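Local coordinates for protein alpha-(N-acetylaminomethylene)succinic acid hydrolase (Mesorhizobium loti, PDB 3KXP) that catalyses the last step of vitamin B6 degradation, hydrolysing (E)-2-(acetamidomethylene)succinate to succinic semialdehyde, acetate, ammonia and carbon dioxide, at residues Asp166-Ile171 with Ala275-Leu280. Residues are numbered along the deposited sequence; the frame is centred on the assembly and turned at random.
Sequences DFTPYI and AKTSRL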
# COMPACT_ATOMS: atom_id res chain seq x y z
N ASP A 166 -2.07 -12.96 4.01
CA ASP A 166 -1.44 -14.26 3.80
C ASP A 166 -2.08 -15.32 2.91
O ASP A 166 -2.27 -16.47 3.34
CB ASP A 166 -1.11 -14.89 5.16
CG ASP A 166 0.31 -15.44 5.21
OD1 ASP A 166 1.26 -14.64 5.08
OD2 ASP A 166 0.49 -16.67 5.36
N PHE A 167 -2.40 -14.95 1.67
CA PHE A 167 -2.94 -15.89 0.71
C PHE A 167 -2.94 -15.28 -0.67
O PHE A 167 -3.78 -14.44 -1.00
CB PHE A 167 -4.36 -16.36 1.06
CG PHE A 167 -4.72 -17.68 0.43
CD1 PHE A 167 -4.91 -17.77 -0.95
CD2 PHE A 167 -4.77 -18.84 1.19
CE1 PHE A 167 -5.14 -19.01 -1.56
CE2 PHE A 167 -5.01 -20.08 0.59
CZ PHE A 167 -5.19 -20.17 -0.79
N THR A 168 -1.99 -15.72 -1.47
CA THR A 168 -1.80 -15.21 -2.82
C THR A 168 -1.83 -16.38 -3.80
O THR A 168 -1.98 -17.54 -3.40
CB THR A 168 -0.42 -14.57 -2.93
OG1 THR A 168 0.58 -15.57 -2.70
CG2 THR A 168 -0.25 -13.44 -1.90
N PRO A 169 -1.70 -16.09 -5.10
CA PRO A 169 -1.70 -17.20 -6.05
C PRO A 169 -0.30 -17.79 -5.97
O PRO A 169 0.53 -17.30 -5.19
CB PRO A 169 -1.94 -16.51 -7.40
CG PRO A 169 -2.48 -15.13 -7.04
CD PRO A 169 -1.72 -14.79 -5.79
N TYR A 170 -0.04 -18.84 -6.74
CA TYR A 170 1.28 -19.46 -6.79
C TYR A 170 1.77 -20.21 -5.55
O TYR A 170 2.94 -20.58 -5.48
CB TYR A 170 2.34 -18.41 -7.16
CG TYR A 170 2.00 -17.60 -8.38
CD1 TYR A 170 1.71 -16.23 -8.27
CD2 TYR A 170 1.97 -18.18 -9.65
CE1 TYR A 170 1.39 -15.47 -9.41
CE2 TYR A 170 1.65 -17.43 -10.79
CZ TYR A 170 1.36 -16.08 -10.66
OH TYR A 170 1.03 -15.36 -11.78
N ILE A 171 0.90 -20.45 -4.58
CA ILE A 171 1.31 -21.19 -3.39
C ILE A 171 1.75 -22.59 -3.84
O ILE A 171 1.06 -23.23 -4.63
CB ILE A 171 0.14 -21.31 -2.40
CG1 ILE A 171 -0.26 -19.91 -1.93
CG2 ILE A 171 0.54 -22.20 -1.23
CD1 ILE A 171 -1.45 -19.89 -0.99
N ALA A 275 6.64 -12.95 -4.56
CA ALA A 275 7.39 -12.32 -5.65
C ALA A 275 6.67 -12.49 -6.99
O ALA A 275 6.59 -11.55 -7.78
CB ALA A 275 8.80 -12.91 -5.73
N LYS A 276 6.15 -13.69 -7.24
CA LYS A 276 5.43 -13.96 -8.49
C LYS A 276 4.13 -13.17 -8.52
O LYS A 276 3.77 -12.60 -9.55
CB LYS A 276 5.13 -15.45 -8.62
CG LYS A 276 6.37 -16.33 -8.65
CD LYS A 276 6.00 -17.81 -8.62
CE LYS A 276 7.24 -18.68 -8.47
NZ LYS A 276 6.91 -20.14 -8.39
N THR A 277 3.45 -13.13 -7.38
CA THR A 277 2.19 -12.39 -7.27
C THR A 277 2.44 -10.92 -7.63
O THR A 277 1.74 -10.35 -8.47
CB THR A 277 1.61 -12.47 -5.84
OG1 THR A 277 1.38 -13.84 -5.48
CG2 THR A 277 0.29 -11.71 -5.76
N SER A 278 3.45 -10.32 -7.00
CA SER A 278 3.79 -8.92 -7.26
C SER A 278 4.16 -8.69 -8.72
O SER A 278 3.92 -7.63 -9.26
CB SER A 278 4.93 -8.46 -6.36
OG SER A 278 4.45 -8.19 -5.06
N ARG A 279 4.75 -9.69 -9.37
CA ARG A 279 5.11 -9.55 -10.77
C ARG A 279 3.84 -9.59 -11.63
O ARG A 279 3.77 -8.97 -12.70
CB ARG A 279 6.07 -10.68 -11.17
CG ARG A 279 6.49 -10.65 -12.62
CD ARG A 279 7.47 -11.79 -12.88
NE ARG A 279 8.55 -11.77 -11.89
CZ ARG A 279 8.86 -12.79 -11.10
NH1 ARG A 279 8.17 -13.92 -11.17
NH2 ARG A 279 9.85 -12.67 -10.22
N LEU A 280 2.83 -10.32 -11.16
CA LEU A 280 1.55 -10.45 -11.84
C LEU A 280 0.78 -9.13 -11.71
O LEU A 280 0.14 -8.66 -12.66
CB LEU A 280 0.73 -11.58 -11.22
CG LEU A 280 -0.70 -11.71 -11.74
CD1 LEU A 280 -0.67 -12.17 -13.19
CD2 LEU A 280 -1.48 -12.70 -10.87
O HOH W 1 3.76 -14.09 -12.06
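Thr168, Pro169 and Tyr170 pack against Lys276, Thr277 and Leu280 of helix 271-280 in this alpha/beta hydrolase fold. The loop follows strand 159-165 and begins with Asp166, the inferred catalytic acid, whose OD2 is hydrogen-bonded to ND1 of His294, also inferred to be catalytic. The tight part of the contact is buried around Thr277. Thr277 OG1 sits 3.2 Å from Thr168 CB and 3.3 Å from Pro169 CD. Its polar partner is Ala273 O, a hydrogen bond back along the same helix. A chi1 of -59° sets OG1 anti to the carbonyl carbon and CG2 anti to the backbone N, and both branches meet Pro169 CD. Ile260 of strand 258-263 touches both threonines. Within the loop, Thr168 OG1 donates to Pro169 O at 3.0 Å, in the plane of the carbonyl, using one of its lone pairs.

The outer part is looser and more exposed. Lys276 CB lies over one face of the Tyr170 ring, 3.8 Å from its centroid, as a CH-pi contact. The lysine chain runs on extended. At the far end of the ring, Tyr170 OH meets Leu280 CD2 at 3.8 Å. A water donates to Lys276 O and is weakly bonded to Tyr170 OH at 3.0 Å.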